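Local coordinates for transcription termination factor NusA (Planctomyces limnophilus, PDB 4MTN), which probably takes part in both transcription termination and antitermination, binding the core RNA polymerase and the nascent RNA, at residues V8-V12 / V26-V30; I194-S199 / V210-A215; Q331-V335 / I376-A380. All coordinates share one frame; numbering follows the deposited sequence.

Interaction 1. Residues V8-V12 / V26-V30; sequences VLRIV and VFEGV
Val12 and Val26 bring the two backbones nearest to each other, with their CA atoms 5.9 Å apart. Both segments are helical. Their short axes come within 10.5 Å, and their N-to-C directions differ by 124°. No hydrogen bond links them, and the contact is made by apolar side chains. Val12 is at its centre. Its CG1 methyl lies over one face of the Phe27 ring, 4.2 Å from the centroid and 14° off the ring normal. This is a CH-pi contact. Val12 CG2 meets the ring at its far end, 3.9 Å from Phe27 CZ.

The two segments belong to consecutive helices, 7-18 and 23-42, of the NusA N-terminal domain. Strand 48-52 packs against the same cluster: Ile52 touches Val8, Phe27 and Val30. From helix 87-105, Met89 reaches Val30 and Ile93 reaches Val26.

Val12 CG1 has two more partners, Val26 CG1 at 3.9 Å and Val30 CG2 at 4.1 Å. One methyl thus serves three residues of the facing helix. Phe27 starts along the flank of its helix, but with CG roughly anti to the carbonyl carbon (chi1 -85°) the ring swings toward segment 8-12. Leu9 CD2 closes on the ring edge, near its plane, 4.2 Å from Phe27 CZ. With an alanine here, Val12 CG1 would probably lose its CH-pi partner and a gap would be likely to open between Leu9 and Val12. One helical turn before Val12, Val8 CG1 meets Val30 CG1 at 4.1 Å.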
# COMPACT_ATOMS: atom_id res chain seq x y z
N VAL A 8 30.12 34.50 9.47
CA VAL A 8 29.27 33.36 9.19
C VAL A 8 28.41 33.02 10.41
O VAL A 8 27.25 32.64 10.27
CB VAL A 8 30.10 32.12 8.79
CG1 VAL A 8 29.19 30.98 8.37
CG2 VAL A 8 31.07 32.48 7.67
N LEU A 9 29.00 33.16 11.59
CA LEU A 9 28.29 32.87 12.84
C LEU A 9 27.11 33.81 13.05
O LEU A 9 26.11 33.43 13.66
CB LEU A 9 29.25 32.97 14.03
CG LEU A 9 30.35 31.92 14.11
CD1 LEU A 9 31.07 32.01 15.45
CD2 LEU A 9 29.79 30.52 13.89
N ARG A 10 27.23 35.03 12.54
CA ARG A 10 26.16 36.01 12.63
C ARG A 10 24.96 35.58 11.79
O ARG A 10 23.81 35.81 12.16
CB ARG A 10 26.64 37.39 12.18
CG ARG A 10 27.93 37.85 12.85
CD ARG A 10 28.46 39.12 12.20
NE ARG A 10 29.76 39.51 12.74
CZ ARG A 10 29.92 40.33 13.78
NH1 ARG A 10 28.86 40.84 14.39
NH2 ARG A 10 31.14 40.63 14.20
N ILE A 11 25.25 34.94 10.66
CA ILE A 11 24.21 34.51 9.73
C ILE A 11 23.49 33.26 10.21
O ILE A 11 22.26 33.20 10.19
CB ILE A 11 24.80 34.24 8.33
CG1 ILE A 11 25.55 35.47 7.83
CG2 ILE A 11 23.70 33.85 7.36
CD1 ILE A 11 26.16 35.30 6.45
N VAL A 12 24.25 32.26 10.65
CA VAL A 12 23.67 30.98 11.06
C VAL A 12 22.79 31.13 12.30
O VAL A 12 21.86 30.36 12.50
CB VAL A 12 24.76 29.92 11.32
CG1 VAL A 12 25.55 29.63 10.05
CG2 VAL A 12 25.69 30.36 12.44
N VAL A 26 21.53 24.66 8.98
CA VAL A 26 21.92 25.96 8.44
C VAL A 26 23.37 25.97 7.97
O VAL A 26 23.68 26.49 6.90
CB VAL A 26 21.72 27.08 9.48
CG1 VAL A 26 22.08 28.43 8.89
CG2 VAL A 26 20.29 27.08 9.99
N PHE A 27 24.25 25.37 8.77
CA PHE A 27 25.66 25.26 8.40
C PHE A 27 25.83 24.53 7.07
O PHE A 27 26.59 24.97 6.21
CB PHE A 27 26.45 24.53 9.49
CG PHE A 27 26.92 25.43 10.61
CD1 PHE A 27 27.98 26.30 10.41
CD2 PHE A 27 26.31 25.39 11.85
CE1 PHE A 27 28.42 27.12 11.44
CE2 PHE A 27 26.75 26.20 12.88
CZ PHE A 27 27.80 27.07 12.67
N GLU A 28 25.11 23.43 6.92
CA GLU A 28 25.14 22.66 5.68
C GLU A 28 24.64 23.50 4.50
O GLU A 28 25.16 23.40 3.39
CB GLU A 28 24.30 21.39 5.81
CG GLU A 28 24.92 20.32 6.70
CD GLU A 28 24.03 19.10 6.85
OE1 GLU A 28 22.80 19.27 6.91
OE2 GLU A 28 24.57 17.98 6.91
N GLY A 29 23.63 24.32 4.76
CA GLY A 29 23.07 25.19 3.74
C GLY A 29 24.04 26.26 3.30
O GLY A 29 24.21 26.50 2.11
N VAL A 30 24.69 26.89 4.27
CA VAL A 30 25.68 27.93 3.99
C VAL A 30 26.87 27.35 3.23
O VAL A 30 27.41 27.99 2.33
CB VAL A 30 26.16 28.62 5.28
CG1 VAL A 30 27.24 29.65 4.98
CG2 VAL A 30 24.99 29.28 6.00

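Interaction 2. Residues I194-S199 / V210-A215; sequences IIEIRS and VAVSCA
Ile195 fills the hollow between Val212 and Cys214 on the neighbouring antiparallel strand. Its two branches divide the work: CG2 rests 4.0 Å from Val212 CB, while CD1 reaches 3.7 Å from Cys214 CB. Further along, Ile197 CG2 leans on Val210 CG1. Helix 221-226 packs on part of this side, with Pro221 against both Ile195 and Val212, and Val190 of helix 188-191 touches Ile197.

The opposite face carries Glu196, Ser199, Ala211 and Ser213. Glu196 and Ser213 exchange two backbone hydrogen bonds, and the one from Glu196 N to Ser213 O is nearly straight at 176°. Arg198 curls back along the sheet, bent at chi2 (-61°) and chi3 (-65°). Its CG and CD wrap past Ser213 OG, and its NH1 donates to that oxygen over 3.2 Å. The oxygen lies in the guanidinium plane.

Arg198 and Ser199 both face Ala211, a classic beta bulge. Arg198 N bonds Ala211 O at 2.9 Å, and Ser199 N adds a weak bond to it. The Ala211 methyl sits 4.1 Å from Ser199 CB, while Ser199 OG bonds Leu305 O. With strand 244-249 running parallel to 207-214, this hairpin is characteristic of a type II KH domain, an RNA-binding fold.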
# COMPACT_ATOMS: atom_id res chain seq x y z
N ILE A 194 5.39 -12.34 21.43
CA ILE A 194 4.81 -13.66 21.69
C ILE A 194 3.85 -14.07 20.57
O ILE A 194 3.92 -15.19 20.06
CB ILE A 194 4.06 -13.69 23.03
CG1 ILE A 194 5.00 -13.34 24.18
CG2 ILE A 194 3.42 -15.05 23.26
CD1 ILE A 194 4.36 -13.43 25.55
N ILE A 195 2.96 -13.16 20.19
CA ILE A 195 2.04 -13.39 19.08
C ILE A 195 2.46 -12.58 17.86
O ILE A 195 2.80 -11.40 17.98
CB ILE A 195 0.59 -13.03 19.47
CG1 ILE A 195 0.15 -13.82 20.70
CG2 ILE A 195 -0.36 -13.30 18.31
CD1 ILE A 195 0.18 -15.32 20.51
N GLU A 196 2.45 -13.21 16.69
CA GLU A 196 2.85 -12.53 15.46
C GLU A 196 1.67 -12.36 14.50
O GLU A 196 0.81 -13.23 14.40
CB GLU A 196 3.97 -13.30 14.76
CG GLU A 196 5.27 -13.35 15.55
CD GLU A 196 6.35 -14.14 14.85
OE1 GLU A 196 6.09 -14.64 13.73
OE2 GLU A 196 7.46 -14.27 15.40
N ILE A 197 1.65 -11.23 13.80
CA ILE A 197 0.62 -11.00 12.79
C ILE A 197 1.14 -11.43 11.43
O ILE A 197 2.03 -10.79 10.86
CB ILE A 197 0.20 -9.51 12.74
CG1 ILE A 197 -0.29 -9.05 14.11
CG2 ILE A 197 -0.87 -9.30 11.68
CD1 ILE A 197 -0.54 -7.56 14.19
N ARG A 198 0.59 -12.52 10.90
CA ARG A 198 1.06 -13.10 9.65
C ARG A 198 0.48 -12.42 8.41
O ARG A 198 1.20 -12.16 7.45
CB ARG A 198 0.75 -14.59 9.63
CG ARG A 198 1.32 -15.35 10.81
CD ARG A 198 2.84 -15.24 10.85
NE ARG A 198 3.45 -15.90 9.70
CZ ARG A 198 3.71 -17.20 9.63
NH1 ARG A 198 3.41 -17.99 10.65
NH2 ARG A 198 4.27 -17.71 8.54
N SER A 199 -0.82 -12.15 8.44
CA SER A 199 -1.50 -11.62 7.26
C SER A 199 -2.63 -10.67 7.64
O SER A 199 -3.26 -10.82 8.69
CB SER A 199 -2.05 -12.77 6.41
OG SER A 199 -2.68 -12.28 5.24
N VAL A 210 -7.72 -10.42 10.44
CA VAL A 210 -6.36 -10.56 10.96
C VAL A 210 -5.99 -12.02 11.22
O VAL A 210 -6.65 -12.71 11.99
CB VAL A 210 -6.18 -9.78 12.28
CG1 VAL A 210 -4.71 -9.79 12.71
CG2 VAL A 210 -6.69 -8.35 12.14
N ALA A 211 -4.93 -12.48 10.57
CA ALA A 211 -4.44 -13.84 10.78
C ALA A 211 -3.19 -13.82 11.65
O ALA A 211 -2.18 -13.21 11.29
CB ALA A 211 -4.16 -14.51 9.45
N VAL A 212 -3.25 -14.50 12.79
CA VAL A 212 -2.16 -14.49 13.76
C VAL A 212 -1.63 -15.89 14.04
O VAL A 212 -2.31 -16.89 13.78
CB VAL A 212 -2.59 -13.84 15.09
CG1 VAL A 212 -2.98 -12.39 14.87
CG2 VAL A 212 -3.75 -14.62 15.71
N SER A 213 -0.42 -15.97 14.58
CA SER A 213 0.20 -17.24 14.92
C SER A 213 1.16 -17.11 16.09
O SER A 213 1.56 -16.00 16.46
CB SER A 213 0.94 -17.82 13.71
OG SER A 213 2.15 -17.11 13.47
N CYS A 214 1.52 -18.24 16.69
CA CYS A 214 2.46 -18.26 17.81
C CYS A 214 3.49 -19.37 17.64
O CYS A 214 3.17 -20.44 17.13
CB CYS A 214 1.72 -18.43 19.13
SG CYS A 214 2.80 -18.41 20.58
N ALA A 215 4.72 -19.10 18.06
CA ALA A 215 5.80 -20.08 17.98
C ALA A 215 5.49 -21.30 18.83
O ALA A 215 5.75 -22.44 18.42
CB ALA A 215 7.12 -19.45 18.40

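Interaction 3. Residues Q331-V335 / I376-A380; sequences QIPGV and IVEYA
Ile332 and Pro333 belong to a tight turn between two helices, consistent with the hairpin of a helix-hairpin-helix motif, and both pack on Tyr379 of a later helix. The turn is type II, from Ile332 to Val335, and is closed by a backbone hydrogen bond from Val335 N to Ile332 O. Gly334 suits its third position, because at these backbone angles a CB would jam against the carbonyl oxygen of Pro333.

Ile332 CG2 lies over one face of the Tyr379 ring, 3.7 Å from Tyr379 CG and 4.0 Å from the ring centroid, in a CH-pi contact. Its other branch runs beside the stem, with Ile332 CD1 3.8 Å from Tyr379 CB. Pro333 comes in obliquely at the hydroxyl end of the ring, with CG 3.6 Å from Tyr379 CZ and CD making an off-centre CH-pi contact.

One turn earlier on the helix, Ile376 stretches out (chi2 -175°) toward the other end of the turn. Its CD1 meets Val335 CG2 at 3.7 Å and also passes Gly334 O at 4.1 Å. No hydrogen bond joins the two segments.

The loop connects helix 316-330 to helix 337-345 and lies against the long helix 370-399. Helix 351-355 packs beside both segments: Leu354 touches Ile332 and Ala380, and Phe351 also reaches Ile332.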
# COMPACT_ATOMS: atom_id res chain seq x y z
N GLN A 331 -17.50 -26.57 -28.21
CA GLN A 331 -17.95 -25.76 -29.34
C GLN A 331 -16.76 -25.19 -30.11
O GLN A 331 -16.81 -25.05 -31.33
CB GLN A 331 -18.85 -24.61 -28.87
CG GLN A 331 -20.25 -25.04 -28.47
CD GLN A 331 -21.12 -23.86 -28.08
OE1 GLN A 331 -20.64 -22.88 -27.53
NE2 GLN A 331 -22.41 -23.96 -28.38
N ILE A 332 -15.69 -24.87 -29.39
CA ILE A 332 -14.48 -24.36 -30.00
C ILE A 332 -13.78 -25.43 -30.82
O ILE A 332 -13.43 -26.49 -30.29
CB ILE A 332 -13.49 -23.83 -28.94
CG1 ILE A 332 -14.15 -22.73 -28.09
CG2 ILE A 332 -12.23 -23.31 -29.60
CD1 ILE A 332 -13.27 -22.21 -26.98
N PRO A 333 -13.60 -25.18 -32.12
CA PRO A 333 -12.85 -26.10 -32.98
C PRO A 333 -11.39 -26.17 -32.55
O PRO A 333 -10.76 -25.13 -32.33
CB PRO A 333 -12.99 -25.49 -34.38
CG PRO A 333 -13.28 -24.05 -34.13
CD PRO A 333 -14.08 -24.00 -32.87
N GLY A 334 -10.86 -27.38 -32.43
CA GLY A 334 -9.50 -27.56 -31.94
C GLY A 334 -9.50 -28.00 -30.49
O GLY A 334 -8.46 -28.38 -29.94
N VAL A 335 -10.67 -27.94 -29.85
CA VAL A 335 -10.82 -28.43 -28.49
C VAL A 335 -11.57 -29.76 -28.48
O VAL A 335 -12.77 -29.81 -28.74
CB VAL A 335 -11.57 -27.42 -27.60
CG1 VAL A 335 -11.75 -27.98 -26.19
CG2 VAL A 335 -10.83 -26.10 -27.55
N ILE A 376 -7.20 -20.85 -29.68
CA ILE A 376 -8.16 -21.23 -28.64
C ILE A 376 -8.41 -20.07 -27.67
O ILE A 376 -9.56 -19.78 -27.33
CB ILE A 376 -7.67 -22.46 -27.86
CG1 ILE A 376 -7.67 -23.69 -28.76
CG2 ILE A 376 -8.54 -22.70 -26.63
CD1 ILE A 376 -7.31 -24.98 -28.04
N VAL A 377 -7.34 -19.41 -27.25
CA VAL A 377 -7.44 -18.27 -26.36
C VAL A 377 -8.28 -17.16 -26.98
O VAL A 377 -9.09 -16.53 -26.31
CB VAL A 377 -6.04 -17.72 -25.99
CG1 VAL A 377 -6.15 -16.43 -25.19
CG2 VAL A 377 -5.25 -18.76 -25.22
N GLU A 378 -8.09 -16.93 -28.28
CA GLU A 378 -8.85 -15.91 -29.00
C GLU A 378 -10.34 -16.24 -29.05
O GLU A 378 -11.19 -15.35 -29.01
CB GLU A 378 -8.31 -15.73 -30.42
CG GLU A 378 -6.92 -15.10 -30.47
CD GLU A 378 -6.58 -14.57 -31.85
OE1 GLU A 378 -7.51 -14.30 -32.63
OE2 GLU A 378 -5.37 -14.41 -32.14
N TYR A 379 -10.66 -17.53 -29.14
CA TYR A 379 -12.05 -17.98 -29.08
C TYR A 379 -12.67 -17.66 -27.73
O TYR A 379 -13.79 -17.16 -27.66
CB TYR A 379 -12.14 -19.49 -29.35
CG TYR A 379 -12.30 -19.85 -30.80
CD1 TYR A 379 -13.54 -19.82 -31.42
CD2 TYR A 379 -11.20 -20.25 -31.56
CE1 TYR A 379 -13.68 -20.16 -32.75
CE2 TYR A 379 -11.33 -20.59 -32.89
CZ TYR A 379 -12.58 -20.54 -33.48
OH TYR A 379 -12.71 -20.88 -34.81
N ALA A 380 -11.93 -17.95 -26.67
CA ALA A 380 -12.40 -17.71 -25.31
C ALA A 380 -12.59 -16.22 -25.06
O ALA A 380 -13.53 -15.82 -24.37
CB ALA A 380 -11.44 -18.31 -24.30

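Overall arrangement
Followed from the N terminus, the three contacts come in series, with no nesting or crossing. Interaction 1 closes a short loop of 13 residues between the first two helices of the N-terminal domain. After the S1 domain, interaction 2 zips up a beta hairpin in the first KH region, with 10 residues between the segments, most of them strand. Interaction 3 closes the longest loop, 40 residues and mostly helical, in the helix-hairpin-helix region. The sites do not touch. Centres of interactions 1 and 2 are 51 Å apart, and those of 2 and 3 are 46 Å apart. Interactions 1 and 3 lie on opposite sides of the chain's centre. Each contact lies within its own part of an elongated chain.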